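Local coordinates for putative XRE-family transcriptional regulator (Rhodococcus sp., PDB 2OFY), which probably binds DNA through a helix-turn-helix and is thought to regulate transcription, at residues G18-R22 / K46-G50; V33-I39 / A62-L67. One frame throughout, in Å; residues are numbered along the deposited sequence. Where two conformers were deposited one is given.

Interaction 1 of 2, residues G18-R22 / K46-G50; sequences GELLR and KIETG
E48 OE2 is held by two partners where helix 8-25 meets the end of helix 41-48: R25 NE forms a salt bridge with it, and a water donates to it over 2.8 Å. The same water gives a weaker bond to L21 O, tying the carboxylate to the backbone of the first helix. This is the core of an XRE-type helical domain, where the first helix meets the C-terminal end of the second helix of the probable helix-turn-helix. The backbones touch, with G18 CA 3.6 Å from E48 CA and only 3.1 Å from I47 O; having no side chain, G18 lets the helix end settle directly on its CA. R22 crosses the E48 side chain without bonding to it. Its chain, bent at chi2 (57°), brings R22 CD to 3.4 Å from E48 OE1, and although guanidinium and carboxylate lie nearly parallel (11° apart), R22 NE stays 4.3 Å from E48 OE1 with no N-H aimed at it; R22 NH1 goes instead to G26 O. G50, at positive phi, ends helix 41-48 in a Schellman motif, in which G50 N bonds to I47 O and R51 N to K46 O. On the apolar flank, where I60 of helix 57-66 touches both side chains, L21 CD1 presses on I47 CG2 at 3.5 Å.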
ATOM      1  N   GLY A  18      -6.286  -9.492   4.332  1.00 19.75           N
ATOM      2  CA  GLY A  18      -7.365 -10.191   3.579  1.00 20.45           C
ATOM      3  C   GLY A  18      -8.597 -10.375   4.453  1.00 20.26           C
ATOM      4  O   GLY A  18      -9.720 -10.052   4.055  1.00 20.28           O
ATOM      5  N   GLU A  19      -8.384 -10.826   5.689  1.00 20.38           N
ATOM      6  CA  GLU A  19      -9.492 -11.020   6.627  0.70 21.21           C
ATOM      7  C   GLU A  19     -10.210  -9.714   6.908  1.00 21.26           C
ATOM      8  O   GLU A  19     -11.457  -9.698   6.950  1.00 20.55           O
ATOM      9  CB  GLU A  19      -8.989 -11.604   7.956  0.70 21.98           C
ATOM     10  CG  GLU A  19     -10.176 -11.971   8.900  0.70 23.14           C
ATOM     11  CD  GLU A  19      -9.795 -12.308  10.349  0.70 24.17           C
ATOM     12  OE1 GLU A  19      -8.596 -12.534  10.624  0.70 26.88           O
ATOM     13  OE2 GLU A  19     -10.711 -12.360  11.218  0.70 23.01           O
ATOM     14  N   LEU A  20      -9.461  -8.631   7.085  1.00 18.64           N
ATOM     15  CA  LEU A  20     -10.073  -7.300   7.354  1.00 21.35           C
ATOM     16  C   LEU A  20     -10.916  -6.800   6.174  1.00 20.05           C
ATOM     17  O   LEU A  20     -12.051  -6.298   6.375  1.00 20.12           O
ATOM     18  CB  LEU A  20      -8.945  -6.291   7.568  1.00 22.40           C
ATOM     19  CG  LEU A  20      -8.850  -5.379   8.747  1.00 30.48           C
ATOM     20  CD1 LEU A  20      -9.483  -5.984  10.027  1.00 28.57           C
ATOM     21  CD2 LEU A  20      -7.373  -5.114   8.933  1.00 25.95           C
ATOM     22  N   LEU A  21     -10.396  -6.979   4.963  1.00 19.92           N
ATOM     23  CA  LEU A  21     -11.112  -6.584   3.735  1.00 19.09           C
ATOM     24  C   LEU A  21     -12.375  -7.466   3.584  1.00 20.29           C
ATOM     25  O   LEU A  21     -13.460  -6.981   3.222  1.00 20.07           O
ATOM     26  CB  LEU A  21     -10.217  -6.727   2.502  1.00 19.67           C
ATOM     27  CG  LEU A  21      -9.098  -5.667   2.541  1.00 19.02           C
ATOM     28  CD1 LEU A  21      -8.152  -5.893   1.373  1.00 18.84           C
ATOM     29  CD2 LEU A  21      -9.675  -4.237   2.531  1.00 20.72           C
ATOM     30  N   ARG A  22     -12.228  -8.762   3.855  1.00 19.63           N
ATOM     31  CA  ARG A  22     -13.399  -9.653   3.757  1.00 19.06           C
ATOM     32  C   ARG A  22     -14.498  -9.226   4.756  1.00 19.77           C
ATOM     33  O   ARG A  22     -15.661  -9.149   4.376  1.00 18.71           O
ATOM     34  CB  ARG A  22     -12.975 -11.139   3.968  1.00 17.26           C
ATOM     35  CG  ARG A  22     -14.153 -12.169   4.044  1.00 21.27           C
ATOM     36  CD  ARG A  22     -14.951 -12.080   2.841  1.00 25.63           C
ATOM     37  NE  ARG A  22     -16.208 -12.849   2.876  1.00 24.24           N
ATOM     38  CZ  ARG A  22     -17.398 -12.289   3.002  1.00 21.50           C
ATOM     39  NH1 ARG A  22     -17.511 -10.977   3.193  1.00 19.99           N
ATOM     40  NH2 ARG A  22     -18.471 -13.063   2.971  1.00 24.13           N
ATOM     41  N   LYS A  46      -8.077 -13.700  -4.033  1.00 13.89           N
ATOM     42  CA  LYS A  46      -6.735 -13.946  -3.585  1.00 13.37           C
ATOM     43  C   LYS A  46      -6.351 -12.943  -2.530  1.00 14.06           C
ATOM     44  O   LYS A  46      -5.711 -13.314  -1.546  1.00 13.82           O
ATOM     45  CB  LYS A  46      -5.797 -13.845  -4.780  1.00 12.19           C
ATOM     46  CG  LYS A  46      -5.901 -15.115  -5.650  1.00 13.79           C
ATOM     47  CD  LYS A  46      -4.995 -14.949  -6.896  1.00 20.31           C
ATOM     48  CE  LYS A  46      -5.135 -16.205  -7.765  1.00 22.35           C
ATOM     49  NZ  LYS A  46      -4.610 -16.037  -9.152  1.00 27.35           N
ATOM     50  N   ILE A  47      -6.733 -11.675  -2.707  1.00 15.09           N
ATOM     51  CA  ILE A  47      -6.397 -10.683  -1.627  1.00 16.41           C
ATOM     52  C   ILE A  47      -7.097 -11.098  -0.306  1.00 17.38           C
ATOM     53  O   ILE A  47      -6.483 -11.135   0.754  1.00 17.94           O
ATOM     54  CB  ILE A  47      -6.798  -9.247  -2.024  1.00 16.37           C
ATOM     55  CG1 ILE A  47      -5.821  -8.748  -3.120  1.00 17.41           C
ATOM     56  CG2 ILE A  47      -6.784  -8.343  -0.757  1.00 19.08           C
ATOM     57  CD1 ILE A  47      -6.466  -7.564  -3.873  1.00 27.23           C
ATOM     58  N   GLU A  48      -8.390 -11.419  -0.380  1.00 17.26           N
ATOM     59  CA  GLU A  48      -9.169 -11.689   0.819  1.00 17.17           C
ATOM     60  C   GLU A  48      -8.665 -12.919   1.581  1.00 17.19           C
ATOM     61  O   GLU A  48      -8.857 -13.048   2.816  1.00 17.71           O
ATOM     62  CB  GLU A  48     -10.644 -11.883   0.437  1.00 16.04           C
ATOM     63  CG  GLU A  48     -11.324 -10.588   0.150  1.00 16.33           C
ATOM     64  CD  GLU A  48     -12.843 -10.740  -0.043  1.00 18.62           C
ATOM     65  OE1 GLU A  48     -13.337 -11.870  -0.175  1.00 19.36           O
ATOM     66  OE2 GLU A  48     -13.493  -9.688  -0.060  1.00 20.84           O
ATOM     67  N   THR A  49      -8.088 -13.857   0.827  1.00 16.34           N
ATOM     68  CA  THR A  49      -7.658 -15.133   1.374  1.00 17.57           C
ATOM     69  C   THR A  49      -6.151 -15.226   1.560  1.00 17.64           C
ATOM     70  O   THR A  49      -5.625 -16.325   1.876  1.00 18.04           O
ATOM     71  CB  THR A  49      -8.167 -16.317   0.513  1.00 16.91           C
ATOM     72  OG1 THR A  49      -7.618 -16.170  -0.816  1.00 18.01           O
ATOM     73  CG2 THR A  49      -9.693 -16.317   0.470  1.00 19.08           C
ATOM     74  N   GLY A  50      -5.458 -14.116   1.356  1.00 16.27           N
ATOM     75  CA  GLY A  50      -4.006 -13.960   1.562  1.00 17.13           C
ATOM     76  C   GLY A  50      -3.124 -14.718   0.584  1.00 18.26           C
ATOM     77  O   GLY A  50      -2.011 -15.147   0.941  1.00 18.63           O
TER
HETATM   78  O   HOH W   1     -13.114  -6.960   0.147  1.00 23.19           O

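Interaction 2 of 2, residues V33-I39 / A62-L67; sequences VAFDAGI and AVARVL
In the helix-turn-helix region, V33, D36 and A37 of helix 30-37 pack against V63 and V66 of helix 57-66, the short axes passing 8.8 Å apart at 115°. V66 buries the most surface here. Its CG1 stands anti to the backbone N (chi1 170°), and the two methyls divide the work: CG1 faces D36 CB and V33, while V66 CG2 lies over the D36-A37 peptide, 3.5 Å from D36 C. A37 CB touches both V66 CG2 and V63 CG2, each 3.9 Å away. A62 CB reaches A37 O at 3.6 Å; the small side chains allow a close approach, with A37 CA 5.1 Å from A62 CA. V33 CG2 meets L67 CD2 at 3.9 Å, the two side chains crossing at about a right angle. Past the Schellman motif in which G38 closes the helix, I39 CD1 reaches V63 CG2; L44 of helix 41-48 touches both I39 and V33. The R65 guanidinium lies obliquely by D36 O and has A37 CA over one face; V66 CG2 also lies against a face, offset toward the rim. The N-H groups are poorly aimed at the D36 carbonyl. A water makes the link, donating to D36 O over 2.7 Å and accepting from R65 NH1 at 2.9 Å. Methyls supply most of the contact, and the positive charge near the C-terminus of helix 30-37 probably complements its dipole.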
ATOM      1  N   VAL A  33     -17.917  -5.321  -5.636  1.00 15.59           N
ATOM      2  CA  VAL A  33     -16.646  -4.786  -5.069  1.00 14.69           C
ATOM      3  C   VAL A  33     -15.534  -4.760  -6.157  1.00 15.74           C
ATOM      4  O   VAL A  33     -14.926  -3.724  -6.388  1.00 16.39           O
ATOM      5  CB  VAL A  33     -16.218  -5.500  -3.782  1.00 16.22           C
ATOM      6  CG1 VAL A  33     -14.852  -4.853  -3.318  1.00 14.77           C
ATOM      7  CG2 VAL A  33     -17.286  -5.321  -2.692  1.00 16.63           C
ATOM      8  N   ALA A  34     -15.288  -5.904  -6.819  1.00 15.51           N
ATOM      9  CA  ALA A  34     -14.234  -6.035  -7.843  1.00 16.02           C
ATOM     10  C   ALA A  34     -14.477  -5.040  -8.981  1.00 16.30           C
ATOM     11  O   ALA A  34     -13.564  -4.290  -9.384  1.00 18.74           O
ATOM     12  CB  ALA A  34     -14.224  -7.458  -8.387  1.00 15.20           C
ATOM     13  N   PHE A  35     -15.735  -4.963  -9.460  1.00 16.44           N
ATOM     14  CA  PHE A  35     -16.086  -4.018 -10.537  1.00 16.24           C
ATOM     15  C   PHE A  35     -15.822  -2.559 -10.151  1.00 16.73           C
ATOM     16  O   PHE A  35     -15.221  -1.824 -10.941  1.00 17.10           O
ATOM     17  CB  PHE A  35     -17.534  -4.177 -11.032  1.00 15.74           C
ATOM     18  CG  PHE A  35     -17.951  -3.129 -12.070  1.00 16.28           C
ATOM     19  CD1 PHE A  35     -17.491  -3.177 -13.405  1.00 16.02           C
ATOM     20  CD2 PHE A  35     -18.790  -2.076 -11.712  1.00 18.29           C
ATOM     21  CE1 PHE A  35     -17.869  -2.198 -14.323  1.00 17.11           C
ATOM     22  CE2 PHE A  35     -19.169  -1.093 -12.636  1.00 18.41           C
ATOM     23  CZ  PHE A  35     -18.716  -1.156 -13.951  1.00 17.44           C
ATOM     24  N   ASP A  36     -16.284  -2.140  -8.968  1.00 15.81           N
ATOM     25  CA  ASP A  36     -16.155  -0.755  -8.524  1.00 16.41           C
ATOM     26  C   ASP A  36     -14.691  -0.385  -8.238  1.00 17.14           C
ATOM     27  O   ASP A  36     -14.319   0.772  -8.414  1.00 18.30           O
ATOM     28  CB  ASP A  36     -17.010  -0.483  -7.242  1.00 17.19           C
ATOM     29  CG  ASP A  36     -18.522  -0.479  -7.505  1.00 19.24           C
ATOM     30  OD1 ASP A  36     -18.978  -0.545  -8.684  1.00 18.19           O
ATOM     31  OD2 ASP A  36     -19.312  -0.398  -6.504  1.00 21.07           O
ATOM     32  N   ALA A  37     -13.889  -1.364  -7.836  1.00 17.16           N
ATOM     33  CA  ALA A  37     -12.445  -1.172  -7.526  1.00 18.58           C
ATOM     34  C   ALA A  37     -11.573  -1.285  -8.777  1.00 18.66           C
ATOM     35  O   ALA A  37     -10.380  -0.934  -8.788  1.00 18.75           O
ATOM     36  CB  ALA A  37     -11.981  -2.169  -6.447  1.00 19.87           C
ATOM     37  N   GLY A  38     -12.173  -1.803  -9.843  1.00 18.97           N
ATOM     38  CA  GLY A  38     -11.459  -1.997 -11.113  1.00 19.53           C
ATOM     39  C   GLY A  38     -10.516  -3.196 -11.108  1.00 20.02           C
ATOM     40  O   GLY A  38      -9.456  -3.197 -11.801  1.00 20.92           O
ATOM     41  N   ILE A  39     -10.907  -4.258 -10.427  1.00 17.40           N
ATOM     42  CA  ILE A  39     -10.062  -5.452 -10.401  1.00 17.36           C
ATOM     43  C   ILE A  39     -10.858  -6.703 -10.738  1.00 17.13           C
ATOM     44  O   ILE A  39     -12.095  -6.635 -10.877  1.00 17.80           O
ATOM     45  CB  ILE A  39      -9.383  -5.616  -9.028  1.00 17.58           C
ATOM     46  CG1 ILE A  39     -10.418  -5.842  -7.905  1.00 17.70           C
ATOM     47  CG2 ILE A  39      -8.433  -4.405  -8.733  1.00 18.35           C
ATOM     48  CD1 ILE A  39      -9.764  -6.288  -6.521  1.00 17.98           C
ATOM     49  N   ALA A  62      -7.907   1.030  -3.689  1.00 17.34           N
ATOM     50  CA  ALA A  62      -9.129   1.107  -4.470  1.00 19.53           C
ATOM     51  C   ALA A  62     -10.198   0.285  -3.765  1.00 18.64           C
ATOM     52  O   ALA A  62     -11.372   0.653  -3.771  1.00 18.38           O
ATOM     53  CB  ALA A  62      -8.876   0.598  -5.872  1.00 20.39           C
ATOM     54  N   VAL A  63      -9.803  -0.865  -3.243  1.00 18.88           N
ATOM     55  CA  VAL A  63     -10.801  -1.760  -2.607  1.00 19.57           C
ATOM     56  C   VAL A  63     -11.275  -1.059  -1.319  1.00 19.29           C
ATOM     57  O   VAL A  63     -12.477  -0.998  -1.016  1.00 20.45           O
ATOM     58  CB  VAL A  63     -10.242  -3.130  -2.303  1.00 19.77           C
ATOM     59  CG1 VAL A  63     -11.210  -3.933  -1.342  1.00 21.99           C
ATOM     60  CG2 VAL A  63      -9.924  -3.884  -3.604  1.00 19.70           C
ATOM     61  N   ALA A  64     -10.348  -0.522  -0.558  1.00 19.82           N
ATOM     62  CA  ALA A  64     -10.719   0.196   0.691  1.00 21.14           C
ATOM     63  C   ALA A  64     -11.680   1.327   0.418  1.00 21.05           C
ATOM     64  O   ALA A  64     -12.686   1.508   1.141  1.00 21.38           O
ATOM     65  CB  ALA A  64      -9.421   0.708   1.466  1.00 20.10           C
ATOM     66  N   ARG A  65     -11.419   2.108  -0.627  1.00 21.04           N
ATOM     67  CA  ARG A  65     -12.360   3.215  -0.949  1.00 22.45           C
ATOM     68  C   ARG A  65     -13.781   2.688  -1.251  1.00 21.56           C
ATOM     69  O   ARG A  65     -14.747   3.234  -0.772  1.00 22.35           O
ATOM     70  CB  ARG A  65     -11.838   4.132  -2.024  1.00 22.24           C
ATOM     71  CG  ARG A  65     -11.359   3.509  -3.268  1.00 27.08           C
ATOM     72  CD  ARG A  65     -12.382   3.524  -4.384  1.00 31.06           C
ATOM     73  NE  ARG A  65     -11.818   3.015  -5.627  1.00 25.07           N
ATOM     74  CZ  ARG A  65     -12.469   2.999  -6.776  1.00 32.71           C
ATOM     75  NH1 ARG A  65     -13.716   3.490  -6.813  1.00 33.68           N
ATOM     76  NH2 ARG A  65     -11.866   2.535  -7.887  1.00 30.21           N
ATOM     77  N   VAL A  66     -13.895   1.613  -2.028  1.00 20.81           N
ATOM     78  CA  VAL A  66     -15.196   1.018  -2.371  1.00 20.36           C
ATOM     79  C   VAL A  66     -15.913   0.598  -1.079  1.00 20.68           C
ATOM     80  O   VAL A  66     -17.158   0.750  -0.968  1.00 21.37           O
ATOM     81  CB  VAL A  66     -15.048  -0.174  -3.355  1.00 19.72           C
ATOM     82  CG1 VAL A  66     -16.383  -0.963  -3.526  1.00 18.88           C
ATOM     83  CG2 VAL A  66     -14.491   0.308  -4.772  1.00 18.30           C
ATOM     84  N   LEU A  67     -15.136   0.094  -0.108  1.00 21.04           N
ATOM     85  CA  LEU A  67     -15.679  -0.410   1.162  1.00 20.76           C
ATOM     86  C   LEU A  67     -15.833   0.658   2.234  1.00 21.56           C
ATOM     87  O   LEU A  67     -16.223   0.331   3.377  1.00 21.31           O
ATOM     88  CB  LEU A  67     -14.823  -1.572   1.695  1.00 20.94           C
ATOM     89  CG  LEU A  67     -14.658  -2.733   0.719  1.00 20.10           C
ATOM     90  CD1 LEU A  67     -13.647  -3.688   1.364  1.00 18.59           C
ATOM     91  CD2 LEU A  67     -16.039  -3.444   0.514  1.00 19.11           C
TER
HETATM   92  O   HOH W   2     -15.917   2.919  -8.624  1.00 45.88           O

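In the fold
Interactions 1 and 2 have centres about 13 Å apart, yet they touch through L21: L21 O lies 3.8 Å from L67 CD1, and L21 CD2 is 4.2 Å from V63 CG1. One leucine of helix 8-25 thus faces both I47 in interaction 1 and helix 57-66 in interaction 2. Along the chain the segments alternate. Helices 30-37 and 41-48, probably the helix-turn-helix pair, both touch both flanking helices; interaction 1 is the seam of helix 41-48 with helix 8-25, and interaction 2 that of helix 30-37 with helix 57-66. R25 joins the two as well, pairing with E48 in the first while touching V33 and L67 of the second.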